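Local coordinates for cell division protein FtsI/penicillin binding protein 2 (PDB 4ZTK) that probably catalyses the D,D-transpeptidation that cross-links peptidoglycan during cell division, at residues I46-P51 and R304-D309; E69-R74 and L277-E282; A87-N92 and V148-K153; D129-S134 and A246-T251; A197-K202 and A212-T217. All blocks are in the same frame, centred on the assembly; numbering follows the deposited sequence.

How the contacts relate
From the N terminus, contact 1 opens on strand 43-49 and closes at helix 295-310, so every other contact lies within its loop. Contact 2 is nested next, running from the loop at 69-74 to strand 274-281, the neighbour of strand 43-49 in the central sheet. Contacts 3 and 4 cross: 87-92 opens first, 129-134 follows, then contact 3 closes at 148-153 and contact 4 only at strand 246-253. Contact 5 is a short loop inside contact 4, after contact 3. Contacts 1, 2 and 4 reach the sheet; contact 3 joins two helices, contact 5 the end of helix 189-200 to the chain entering helix 216-231, and the two touch through Asn92 OD1 and Ser215 N.

Contact 1 of 5, residues I46-P51 and R304-D309; sequences IAIADP and RNVAMD
Ile46, Ile48 and Val306 meet through branched aliphatic ends alone; no ring, amide or carboxylate takes part across the contact, so there is no flat group with faces or edges to fill. The two isoleucines, two residues apart on strand 43-49, lie on one side of the central sheet, and the valine of helix 295-310 meets both, one methyl to each. Val306 CG1, anti to the backbone N (chi1 171°), meets Ile48 CD1 tip to tip at 3.9 Å, the bend at Ile48 chi2 (-67°) going with that approach. Val306 CG2, beside the backbone N, lies 3.9 Å from Ile46 CD1, the two side chains sliding past each other in opposite directions.

The C-terminal helix thus packs on the sheet face that also receives helix 22-38, whose Ile32 touches Ile46 and whose Gln31 touches Val306. Ala47 points to the other face, onto Ile189 and Ile193 of helix 189-200: the sheet of the transpeptidase fold is sandwiched between helices. With three buried hydrocarbon side chains and nothing polar between them, the contact depends on shape and exclusion of water, without the directional constraint of a hydrogen bond.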
# COMPACT_ATOMS: atom_id res chain seq x y z
N ILE A 46 -8.15 8.60 -1.48
CA ILE A 46 -7.52 7.96 -2.62
C ILE A 46 -6.43 8.86 -3.17
O ILE A 46 -6.63 10.07 -3.34
CB ILE A 46 -8.52 7.67 -3.75
CG1 ILE A 46 -9.64 6.75 -3.26
CG2 ILE A 46 -7.81 7.04 -4.94
CD1 ILE A 46 -10.74 6.57 -4.29
N ALA A 47 -5.27 8.28 -3.46
CA ALA A 47 -4.19 9.03 -4.08
C ALA A 47 -3.68 8.29 -5.31
O ALA A 47 -3.66 7.06 -5.34
CB ALA A 47 -3.06 9.28 -3.09
N ILE A 48 -3.31 9.05 -6.33
CA ILE A 48 -2.70 8.51 -7.54
C ILE A 48 -1.34 9.16 -7.72
O ILE A 48 -1.19 10.35 -7.47
CB ILE A 48 -3.54 8.81 -8.80
CG1 ILE A 48 -5.03 8.60 -8.53
CG2 ILE A 48 -3.05 7.97 -9.98
CD1 ILE A 48 -5.43 7.20 -8.29
N ALA A 49 -0.36 8.38 -8.15
CA ALA A 49 0.97 8.92 -8.39
C ALA A 49 1.50 8.43 -9.73
O ALA A 49 1.10 7.37 -10.23
CB ALA A 49 1.94 8.52 -7.27
N ASP A 50 2.40 9.21 -10.31
CA ASP A 50 3.02 8.87 -11.59
C ASP A 50 4.24 7.97 -11.36
O ASP A 50 5.17 8.34 -10.64
CB ASP A 50 3.41 10.15 -12.33
CG ASP A 50 4.41 9.90 -13.44
OD1 ASP A 50 4.00 9.42 -14.51
OD2 ASP A 50 5.60 10.20 -13.24
N PRO A 51 4.23 6.77 -11.96
CA PRO A 51 5.30 5.77 -11.78
C PRO A 51 6.71 6.25 -12.12
O PRO A 51 7.66 5.73 -11.55
CB PRO A 51 4.89 4.65 -12.74
CG PRO A 51 3.42 4.80 -12.90
CD PRO A 51 3.16 6.27 -12.84
N ARG A 304 -10.10 -0.85 -7.98
CA ARG A 304 -10.54 -1.37 -9.28
C ARG A 304 -11.35 -0.35 -10.07
O ARG A 304 -11.11 -0.15 -11.27
CB ARG A 304 -11.38 -2.64 -9.08
CG ARG A 304 -11.90 -3.24 -10.38
CD ARG A 304 -12.95 -4.31 -10.12
NE ARG A 304 -13.36 -4.99 -11.35
CZ ARG A 304 -14.54 -5.56 -11.53
NH1 ARG A 304 -15.46 -5.53 -10.57
NH2 ARG A 304 -14.82 -6.17 -12.68
N ASN A 305 -12.31 0.30 -9.41
CA ASN A 305 -13.16 1.27 -10.09
C ASN A 305 -12.39 2.48 -10.59
O ASN A 305 -12.63 2.96 -11.70
CB ASN A 305 -14.32 1.71 -9.19
CG ASN A 305 -15.28 0.57 -8.87
OD1 ASN A 305 -15.40 -0.39 -9.63
ND2 ASN A 305 -15.95 0.67 -7.73
N VAL A 306 -11.46 2.97 -9.78
CA VAL A 306 -10.63 4.10 -10.19
C VAL A 306 -9.74 3.70 -11.37
O VAL A 306 -9.64 4.43 -12.36
CB VAL A 306 -9.76 4.63 -9.04
CG1 VAL A 306 -8.76 5.66 -9.54
CG2 VAL A 306 -10.64 5.22 -7.95
N ALA A 307 -9.12 2.53 -11.25
CA ALA A 307 -8.26 1.99 -12.29
C ALA A 307 -8.98 1.84 -13.62
O ALA A 307 -8.43 2.17 -14.67
CB ALA A 307 -7.67 0.66 -11.85
N MSE A 308 -10.20 1.33 -13.59
CA MSE A 308 -10.97 1.17 -14.82
C MSE A 308 -11.33 2.52 -15.43
O MSE A 308 -11.29 2.68 -16.65
CB MSE A 308 -12.21 0.31 -14.60
CG MSE A 308 -11.87 -1.18 -14.53
SE MSE A 308 -13.37 -2.30 -14.06
CE MSE A 308 -14.54 -1.91 -15.58
N ASP A 309 -11.65 3.49 -14.58
CA ASP A 309 -11.91 4.86 -15.04
C ASP A 309 -10.67 5.49 -15.66
O ASP A 309 -10.75 6.12 -16.71
CB ASP A 309 -12.39 5.73 -13.88
CG ASP A 309 -13.87 5.58 -13.59
OD1 ASP A 309 -14.47 4.59 -14.07
OD2 ASP A 309 -14.43 6.44 -12.88

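Contact 2 of 5, residues E69-R74 and L277-E282; sequences ESWKSR and LVVIEE
Trp71 and Arg74, in the loop between strand 56-63 and helix 83-92, settle on the last residues of strand 274-281, where Val279 and Glu281 face them. Trp71 brings the CZ2 and CH2 atoms of its six-membered ring: CH2 lies 3.9 Å from Val279 CG1, the two side chains crossing at about a right angle, and CZ2 lies 3.9 Å from Glu281 OE2. Arg74, its chain extended and CG anti to the backbone N (chi1 -179°), runs over one face of the indole, CD 3.7 Å above the ring plane and toward its rim, and makes a two-armed salt bridge to Glu281.

Here the loop is tied to a middle strand of the five-stranded antiparallel sheet of the transpeptidase fold. NH1 of Arg74 gives Glu281 OE2 a bent bond of 2.8 Å that arrives from above the carboxylate plane, while the separation of Arg74 NH2 from Glu281 OE1, 2.5 Å, is very short and its exact length doubtful. Guanidinium and carboxylate are turned 66° from each other. Trp71 CZ2 lies 3.5 Å above one guanidinium face, offset toward its rim. Ser43 OG is hydrogen-bonded to both Trp71 NE1 and Glu281 OE2, while Phe76 meets the indole edge-to-face.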
# COMPACT_ATOMS: atom_id res chain seq x y z
N GLU A 69 -8.26 15.20 11.24
CA GLU A 69 -7.07 15.68 10.56
C GLU A 69 -7.12 15.20 9.13
O GLU A 69 -7.51 14.06 8.86
CB GLU A 69 -5.80 15.16 11.24
CG GLU A 69 -4.53 15.54 10.50
CD GLU A 69 -3.28 14.94 11.12
OE1 GLU A 69 -2.17 15.30 10.69
OE2 GLU A 69 -3.42 14.12 12.06
N SER A 70 -6.73 16.06 8.20
CA SER A 70 -6.71 15.69 6.80
C SER A 70 -5.71 14.56 6.54
O SER A 70 -4.66 14.49 7.18
CB SER A 70 -6.34 16.90 5.93
OG SER A 70 -6.08 16.49 4.60
N TRP A 71 -6.04 13.68 5.60
CA TRP A 71 -5.12 12.64 5.17
C TRP A 71 -3.92 13.22 4.42
O TRP A 71 -3.00 12.49 4.06
CB TRP A 71 -5.83 11.62 4.29
CG TRP A 71 -6.74 10.71 5.05
CD1 TRP A 71 -8.09 10.81 5.16
CD2 TRP A 71 -6.35 9.57 5.81
NE1 TRP A 71 -8.57 9.79 5.95
CE2 TRP A 71 -7.52 9.01 6.36
CE3 TRP A 71 -5.12 8.95 6.09
CZ2 TRP A 71 -7.50 7.88 7.17
CZ3 TRP A 71 -5.10 7.83 6.89
CH2 TRP A 71 -6.29 7.30 7.42
N LYS A 72 -3.94 14.53 4.16
CA LYS A 72 -2.80 15.19 3.56
C LYS A 72 -1.60 15.14 4.51
O LYS A 72 -0.45 15.15 4.07
CB LYS A 72 -3.12 16.65 3.21
CG LYS A 72 -4.14 16.84 2.09
CD LYS A 72 -3.96 18.20 1.43
CE LYS A 72 -5.08 18.54 0.46
NZ LYS A 72 -6.28 19.09 1.16
N SER A 73 -1.88 15.09 5.81
CA SER A 73 -0.81 15.09 6.81
C SER A 73 -0.86 13.93 7.81
O SER A 73 0.11 13.69 8.53
CB SER A 73 -0.80 16.43 7.55
OG SER A 73 -2.06 16.70 8.14
N ARG A 74 -1.99 13.22 7.85
CA ARG A 74 -2.21 12.18 8.86
C ARG A 74 -1.18 11.05 8.85
O ARG A 74 -0.83 10.51 7.80
CB ARG A 74 -3.63 11.61 8.73
CG ARG A 74 -4.00 10.55 9.74
CD ARG A 74 -5.50 10.35 9.77
NE ARG A 74 -5.91 9.20 10.56
CZ ARG A 74 -7.17 8.83 10.76
NH1 ARG A 74 -8.16 9.55 10.23
NH2 ARG A 74 -7.45 7.76 11.49
N LEU A 277 -3.30 4.32 -4.22
CA LEU A 277 -3.41 3.94 -2.82
C LEU A 277 -4.80 4.34 -2.34
O LEU A 277 -5.23 5.48 -2.52
CB LEU A 277 -2.34 4.64 -1.98
CG LEU A 277 -2.41 4.45 -0.46
CD1 LEU A 277 -2.41 2.97 -0.10
CD2 LEU A 277 -1.25 5.16 0.23
N VAL A 278 -5.51 3.38 -1.76
CA VAL A 278 -6.84 3.61 -1.22
C VAL A 278 -6.84 3.27 0.27
O VAL A 278 -6.38 2.20 0.66
CB VAL A 278 -7.90 2.74 -1.91
CG1 VAL A 278 -9.25 2.90 -1.25
CG2 VAL A 278 -7.99 3.07 -3.40
N VAL A 279 -7.34 4.18 1.09
CA VAL A 279 -7.49 3.91 2.51
C VAL A 279 -8.88 4.31 2.98
O VAL A 279 -9.32 5.43 2.75
CB VAL A 279 -6.42 4.65 3.36
CG1 VAL A 279 -6.69 4.45 4.85
CG2 VAL A 279 -5.04 4.15 3.01
N ILE A 280 -9.57 3.37 3.62
CA ILE A 280 -10.90 3.61 4.16
C ILE A 280 -10.79 3.50 5.67
O ILE A 280 -10.14 2.58 6.17
CB ILE A 280 -11.91 2.54 3.68
CG1 ILE A 280 -11.87 2.38 2.15
CG2 ILE A 280 -13.31 2.85 4.19
CD1 ILE A 280 -12.23 3.64 1.39
N GLU A 281 -11.42 4.42 6.39
CA GLU A 281 -11.34 4.40 7.85
C GLU A 281 -12.67 4.06 8.51
O GLU A 281 -13.66 4.77 8.33
CB GLU A 281 -10.83 5.74 8.38
CG GLU A 281 -10.73 5.80 9.89
CD GLU A 281 -10.35 7.18 10.39
OE1 GLU A 281 -9.86 7.28 11.53
OE2 GLU A 281 -10.54 8.17 9.64
N GLU A 282 -12.69 2.97 9.27
CA GLU A 282 -13.88 2.51 9.97
C GLU A 282 -15.04 2.25 9.01
O GLU A 282 -16.19 2.55 9.32
CB GLU A 282 -14.31 3.49 11.06
CG GLU A 282 -13.33 3.61 12.20
CD GLU A 282 -13.78 4.60 13.26
OE1 GLU A 282 -15.00 4.63 13.55
OE2 GLU A 282 -12.93 5.35 13.78

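Contact 3 of 5, residues A87-N92 and V148-K153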
# COMPACT_ATOMS: atom_id res chain seq x y z
N ALA A 87 9.82 -8.54 1.66
CA ALA A 87 10.18 -9.60 0.73
C ALA A 87 11.28 -9.15 -0.23
O ALA A 87 12.20 -9.91 -0.51
CB ALA A 87 8.95 -10.06 -0.05
N ALA A 88 11.16 -7.93 -0.74
CA ALA A 88 12.13 -7.38 -1.68
C ALA A 88 13.52 -7.32 -1.06
O ALA A 88 14.50 -7.74 -1.67
CB ALA A 88 11.70 -6.00 -2.15
N ALA A 89 13.58 -6.81 0.16
CA ALA A 89 14.85 -6.71 0.88
C ALA A 89 15.49 -8.08 1.07
O ALA A 89 16.70 -8.24 0.91
CB ALA A 89 14.63 -6.03 2.23
N ALA A 90 14.67 -9.07 1.41
CA ALA A 90 15.16 -10.42 1.67
C ALA A 90 15.63 -11.10 0.40
O ALA A 90 16.69 -11.74 0.38
CB ALA A 90 14.09 -11.25 2.34
N ILE A 91 14.84 -10.97 -0.66
CA ILE A 91 15.15 -11.55 -1.96
C ILE A 91 16.40 -10.91 -2.56
O ILE A 91 17.23 -11.59 -3.18
CB ILE A 91 13.97 -11.37 -2.95
CG1 ILE A 91 12.79 -12.23 -2.53
CG2 ILE A 91 14.39 -11.73 -4.37
CD1 ILE A 91 13.14 -13.69 -2.35
N ASN A 92 16.55 -9.61 -2.37
CA ASN A 92 17.62 -8.87 -3.02
C ASN A 92 19.00 -9.09 -2.39
O ASN A 92 20.02 -8.91 -3.06
CB ASN A 92 17.29 -7.37 -3.06
CG ASN A 92 18.08 -6.63 -4.10
OD1 ASN A 92 17.81 -6.74 -5.30
ND2 ASN A 92 19.05 -5.84 -3.66
N VAL A 148 18.49 -7.25 11.03
CA VAL A 148 18.27 -5.82 11.22
C VAL A 148 18.98 -4.91 10.21
O VAL A 148 18.35 -3.99 9.68
CB VAL A 148 18.58 -5.40 12.68
CG1 VAL A 148 18.58 -3.88 12.82
CG2 VAL A 148 17.57 -6.03 13.62
N PRO A 149 20.28 -5.14 9.94
CA PRO A 149 20.94 -4.26 8.96
C PRO A 149 20.29 -4.31 7.58
O PRO A 149 20.07 -3.27 6.97
CB PRO A 149 22.36 -4.81 8.89
CG PRO A 149 22.57 -5.47 10.21
CD PRO A 149 21.25 -6.07 10.55
N VAL A 150 19.97 -5.51 7.11
CA VAL A 150 19.38 -5.68 5.79
C VAL A 150 18.01 -5.01 5.70
O VAL A 150 17.74 -4.24 4.77
CB VAL A 150 19.25 -7.17 5.40
CG1 VAL A 150 18.44 -7.33 4.12
CG2 VAL A 150 20.63 -7.80 5.25
N ILE A 151 17.16 -5.29 6.68
CA ILE A 151 15.79 -4.78 6.66
C ILE A 151 15.71 -3.27 6.88
O ILE A 151 15.02 -2.57 6.15
CB ILE A 151 14.89 -5.52 7.69
CG1 ILE A 151 14.71 -6.98 7.28
CG2 ILE A 151 13.53 -4.83 7.80
CD1 ILE A 151 13.96 -7.18 5.96
N ARG A 152 16.41 -2.76 7.89
CA ARG A 152 16.37 -1.33 8.17
C ARG A 152 16.93 -0.49 7.02
O ARG A 152 16.34 0.51 6.64
CB ARG A 152 17.11 -1.00 9.47
CG ARG A 152 16.36 -1.37 10.73
CD ARG A 152 16.96 -0.67 11.94
NE ARG A 152 16.83 0.78 11.83
CZ ARG A 152 17.41 1.65 12.65
NH1 ARG A 152 18.18 1.22 13.64
NH2 ARG A 152 17.23 2.95 12.47
N LYS A 153 18.07 -0.91 6.48
CA LYS A 153 18.71 -0.19 5.39
C LYS A 153 17.86 -0.19 4.12
O LYS A 153 17.63 0.86 3.52
CB LYS A 153 20.09 -0.77 5.09
CG LYS A 153 20.70 -0.26 3.79
CD LYS A 153 22.14 -0.73 3.63
CE LYS A 153 22.70 -0.34 2.27
NZ LYS A 153 21.91 -0.94 1.16
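Ala89 of helix 83-92 sits against Val150 and Ile151 at the start of helix 148-157, a helix-helix contact in the all-helical part of the transpeptidase fold. Helix 83-92 begins at Lys83 of what is probably the SxxK motif, but the packing described here is on its later turns.

Among the apolar contacts, Ala89 CB is 4.0 Å from Ile151 CD1: the CB of that isoleucine does not aim at the other helix, yet its outer chain, bent at chi2 (-64°), swings CD1 over to the alanine. Ile151 also packs on Ser143 and Ala146 of helix 136-146 and on Leu176 of helix 172-181, so it is enclosed by several helices. Val150, nearer the surface, has its CB directed toward helix 83-92, and its CG1 comes 4.4 Å from Ala89 CB. With only a methyl on one side, the backbones can draw close, the CA atoms of Ala89 and Ile151 being 6.2 Å apart.

The second kind of approach is between a methyl and a backbone oxygen. Ala89 O, already weakly bonded to Ser93 OG, has CG1 of Val150 beside it at 3.8 Å.

Contact 4 of 5, residues D129-S134 and A246-T251. With NHE (2-[N-cyclohexylamino]ethane sulfonic acid), chain B.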
# COMPACT_ATOMS: atom_id res chain seq x y z
N ASP A 129 3.31 -17.30 -2.01
CA ASP A 129 2.04 -17.68 -1.39
C ASP A 129 1.79 -16.83 -0.14
O ASP A 129 0.66 -16.44 0.13
CB ASP A 129 2.06 -19.16 -1.00
CG ASP A 129 2.04 -20.08 -2.21
OD1 ASP A 129 1.48 -19.68 -3.25
OD2 ASP A 129 2.57 -21.21 -2.11
N ALA A 130 2.86 -16.57 0.60
CA ALA A 130 2.77 -15.81 1.84
C ALA A 130 2.40 -14.35 1.57
O ALA A 130 1.67 -13.75 2.35
CB ALA A 130 4.08 -15.90 2.63
N ILE A 131 2.90 -13.79 0.47
CA ILE A 131 2.49 -12.45 0.06
C ILE A 131 1.03 -12.44 -0.40
O ILE A 131 0.25 -11.58 0.01
CB ILE A 131 3.39 -11.90 -1.07
CG1 ILE A 131 4.81 -11.61 -0.57
CG2 ILE A 131 2.78 -10.63 -1.67
CD1 ILE A 131 4.90 -10.45 0.42
N ALA A 132 0.67 -13.41 -1.24
CA ALA A 132 -0.68 -13.51 -1.80
C ALA A 132 -1.75 -13.66 -0.73
O ALA A 132 -2.78 -12.98 -0.76
CB ALA A 132 -0.76 -14.68 -2.80
N LYS A 133 -1.51 -14.54 0.23
CA LYS A 133 -2.48 -14.79 1.30
C LYS A 133 -2.21 -13.89 2.50
O LYS A 133 -3.00 -13.88 3.45
CB LYS A 133 -2.46 -16.26 1.69
CG LYS A 133 -3.15 -17.16 0.68
CD LYS A 133 -2.37 -18.44 0.44
CE LYS A 133 -2.39 -19.36 1.65
NZ LYS A 133 -3.74 -19.94 1.89
N SER A 134 -1.12 -13.14 2.44
CA SER A 134 -0.73 -12.22 3.51
C SER A 134 -0.51 -12.95 4.84
O SER A 134 -1.12 -12.62 5.85
CB SER A 134 -1.75 -11.09 3.66
OG SER A 134 -1.17 -9.96 4.28
N ALA A 246 -1.19 -5.20 -10.14
CA ALA A 246 -0.31 -5.54 -9.03
C ALA A 246 -0.77 -4.76 -7.81
O ALA A 246 -0.97 -3.56 -7.90
CB ALA A 246 1.13 -5.17 -9.38
N GLY A 247 -0.93 -5.45 -6.69
CA GLY A 247 -1.35 -4.77 -5.48
C GLY A 247 -1.30 -5.58 -4.20
O GLY A 247 -1.19 -6.81 -4.23
N LYS A 248 -1.39 -4.88 -3.08
CA LYS A 248 -1.29 -5.50 -1.76
C LYS A 248 -2.31 -4.92 -0.81
O LYS A 248 -2.41 -3.70 -0.65
CB LYS A 248 0.11 -5.33 -1.18
CG LYS A 248 0.28 -5.97 0.19
CD LYS A 248 0.43 -7.48 0.07
CE LYS A 248 0.30 -8.18 1.41
NZ LYS A 248 -1.10 -8.13 1.94
N THR A 249 -3.07 -5.80 -0.17
CA THR A 249 -4.06 -5.42 0.81
C THR A 249 -3.41 -5.11 2.16
O THR A 249 -2.33 -5.62 2.47
CB THR A 249 -5.06 -6.56 1.04
OG1 THR A 249 -4.34 -7.75 1.42
CG2 THR A 249 -5.84 -6.83 -0.23
N GLY A 250 -4.09 -4.29 2.95
CA GLY A 250 -3.72 -4.10 4.34
C GLY A 250 -4.95 -3.83 5.19
O GLY A 250 -5.91 -3.21 4.72
N THR A 251 -4.93 -4.32 6.42
CA THR A 251 -5.97 -4.04 7.40
C THR A 251 -5.31 -3.69 8.73
O THR A 251 -4.65 -4.53 9.34
CB THR A 251 -6.91 -5.25 7.62
OG1 THR A 251 -7.39 -5.71 6.35
CG2 THR A 251 -8.09 -4.86 8.49
C3' NHE B . -10.04 -8.71 9.14
C2' NHE B . -9.23 -9.45 8.09
C1' NHE B . -7.76 -9.06 8.15
C6' NHE B . -7.15 -9.45 9.50
N NHE B . -7.02 -9.74 7.08
C1 NHE B . -5.66 -9.20 7.02
C2 NHE B . -5.09 -9.43 5.63
S NHE B . -4.50 -7.99 5.04
O1 NHE B . -3.69 -7.35 6.04
O2 NHE B . -3.58 -8.32 3.73
O3 NHE B . -5.61 -7.14 4.69
C5' NHE B . -8.21 -9.70 10.56
C4' NHE B . -9.32 -8.65 10.48
O HOH W 1 -1.96 -9.92 -0.15
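Ser134 and Lys248 turn their polar ends toward each other across the probable active-site cleft, Ser134 being likely the serine of the SxN motif and Lys248 the lysine of the K(T/S)G motif of penicillin-binding proteins. Ser134 is the C-prime residue of a Schellman motif; its positive phi ends helix 127-133, and with OG anti to the backbone N (chi1 -157°) the hydroxyl faces strand 246-253.

The lysine chain passes the helix end, with Lys248 CE 3.7 Å from Ile131 O, and is bent at chi2 (76°) and chi4 (70°). These bends carry NZ to 3.0 Å from Ser134 OG and fold it back on its own strand, where NZ donates to Thr249 O at 2.8 Å. A water accepts from Lys248 NZ and donates to Ile131 O at 2.8 Å, linking strand to helix end. Ser80 of the SxxK pattern also touches both Ser134 and Lys248.

A buffer molecule, NHE, probably from the crystallisation liquor, places its sulfonate between the two segments, consistent with a pocket that accepts a substrate carboxylate. Lys248 NZ is 3.1 Å from NHE O2. Ser134 OG donates to O2 of the sulfonate at 3.0 Å, and Thr249 OG1 donates to that same oxygen; this latter bond is very short, its length doubtful. Further along the strand, Thr251 turns its hydroxyl to a different sulfonate oxygen, OG1 donating to NHE O3 at 2.8 Å.

Contact 5 of 5, residues A197-K202 and A212-T217; sequences AILANK and AIISET
Ile198 and Ile213 form the closer half of this contact, their side chains crossing at about a right angle with CG2 of Ile198 4.1 Å from CG1 of Ile213. Both CB atoms aim at the opposite segment and both residues are buried. Next to them the fit is slacker: Leu199 CD2 stands 4.4 Å from Ile214 CD1. Neither of these two side chains starts out toward the other; both reach the meeting point through extended outer chains, Ile214 with chi2 173°.

Toward solvent the direct packing gives way to water. One molecule donates to Lys202 O at 3.0 Å and also to Ile214 O, the second bond being so short that its length is doubtful. Lys202 itself is exposed and Asn201 only partly covered, as the chain leaves helix 189-200.

Within the fold, the contact shuts the base of the small hairpin of strands 204-205 and 211-212. Ser215 sits at the N-cap position of helix 216-231, its OG hydrogen-bonded to Ser218. Leu199 touches Leu226 of that helix and Phe85 of helix 83-92, Ile198 touches Ser205 of the hairpin, and Ile214 touches Asn92 of helix 83-92.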
# COMPACT_ATOMS: atom_id res chain seq x y z
N ALA A 197 5.56 3.55 -5.73
CA ALA A 197 5.98 4.09 -7.02
C ALA A 197 7.35 3.54 -7.41
O ALA A 197 7.64 3.35 -8.59
CB ALA A 197 5.98 5.61 -7.00
N ILE A 198 8.19 3.27 -6.42
CA ILE A 198 9.50 2.71 -6.68
C ILE A 198 9.38 1.32 -7.33
O ILE A 198 10.06 1.01 -8.30
CB ILE A 198 10.36 2.64 -5.40
CG1 ILE A 198 10.65 4.06 -4.90
CG2 ILE A 198 11.66 1.89 -5.67
CD1 ILE A 198 11.49 4.11 -3.64
N LEU A 199 8.49 0.50 -6.79
CA LEU A 199 8.24 -0.82 -7.34
C LEU A 199 7.67 -0.72 -8.75
O LEU A 199 8.03 -1.50 -9.63
CB LEU A 199 7.28 -1.62 -6.45
CG LEU A 199 7.72 -1.85 -5.01
CD1 LEU A 199 6.61 -2.56 -4.24
CD2 LEU A 199 9.02 -2.66 -4.95
N ALA A 200 6.79 0.25 -8.96
CA ALA A 200 6.19 0.46 -10.27
C ALA A 200 7.22 0.99 -11.26
O ALA A 200 7.06 0.83 -12.47
CB ALA A 200 5.00 1.42 -10.16
N ASN A 201 8.28 1.60 -10.74
CA ASN A 201 9.31 2.21 -11.57
C ASN A 201 10.46 1.24 -11.80
O ASN A 201 11.62 1.65 -11.93
CB ASN A 201 9.81 3.50 -10.91
CG ASN A 201 10.67 4.35 -11.83
OD1 ASN A 201 10.56 4.27 -13.05
ND2 ASN A 201 11.54 5.17 -11.24
N LYS A 202 10.14 -0.05 -11.82
CA LYS A 202 11.13 -1.12 -12.02
C LYS A 202 12.20 -1.14 -10.92
O LYS A 202 13.37 -1.42 -11.18
CB LYS A 202 11.78 -1.02 -13.40
CG LYS A 202 10.79 -1.22 -14.56
CD LYS A 202 11.03 -0.22 -15.69
CE LYS A 202 12.27 -0.55 -16.50
NZ LYS A 202 12.46 0.39 -17.64
N ALA A 212 18.83 2.24 -8.89
CA ALA A 212 18.20 0.96 -8.63
C ALA A 212 18.24 0.64 -7.14
O ALA A 212 19.31 0.47 -6.57
CB ALA A 212 18.89 -0.14 -9.43
N ILE A 213 17.07 0.58 -6.52
CA ILE A 213 16.97 0.20 -5.11
C ILE A 213 17.07 -1.31 -4.97
O ILE A 213 17.71 -1.82 -4.05
CB ILE A 213 15.65 0.71 -4.48
CG1 ILE A 213 15.57 2.23 -4.60
CG2 ILE A 213 15.56 0.29 -3.03
CD1 ILE A 213 16.80 2.94 -4.05
N ILE A 214 16.44 -2.04 -5.88
CA ILE A 214 16.59 -3.48 -5.94
C ILE A 214 16.93 -3.93 -7.37
O ILE A 214 16.69 -3.19 -8.32
CB ILE A 214 15.34 -4.23 -5.45
CG1 ILE A 214 14.09 -3.76 -6.21
CG2 ILE A 214 15.16 -4.02 -3.95
CD1 ILE A 214 12.83 -4.58 -5.89
N SER A 215 17.49 -5.12 -7.50
CA SER A 215 17.91 -5.64 -8.80
C SER A 215 16.73 -5.86 -9.74
O SER A 215 15.57 -5.84 -9.31
CB SER A 215 18.65 -6.97 -8.63
OG SER A 215 17.75 -7.99 -8.21
N GLU A 216 17.02 -6.09 -11.01
CA GLU A 216 15.99 -6.37 -12.00
C GLU A 216 15.29 -7.68 -11.67
O GLU A 216 14.06 -7.78 -11.76
CB GLU A 216 16.58 -6.43 -13.40
CG GLU A 216 17.13 -5.11 -13.90
CD GLU A 216 17.62 -5.19 -15.33
OE1 GLU A 216 17.60 -6.30 -15.91
OE2 GLU A 216 18.03 -4.15 -15.88
N THR A 217 16.08 -8.68 -11.28
CA THR A 217 15.55 -9.98 -10.90
C THR A 217 14.58 -9.83 -9.74
O THR A 217 13.46 -10.35 -9.77
CB THR A 217 16.67 -10.94 -10.48
OG1 THR A 217 17.59 -11.10 -11.56
CG2 THR A 217 16.10 -12.30 -10.10
O HOH W 2 16.05 -2.55 -10.57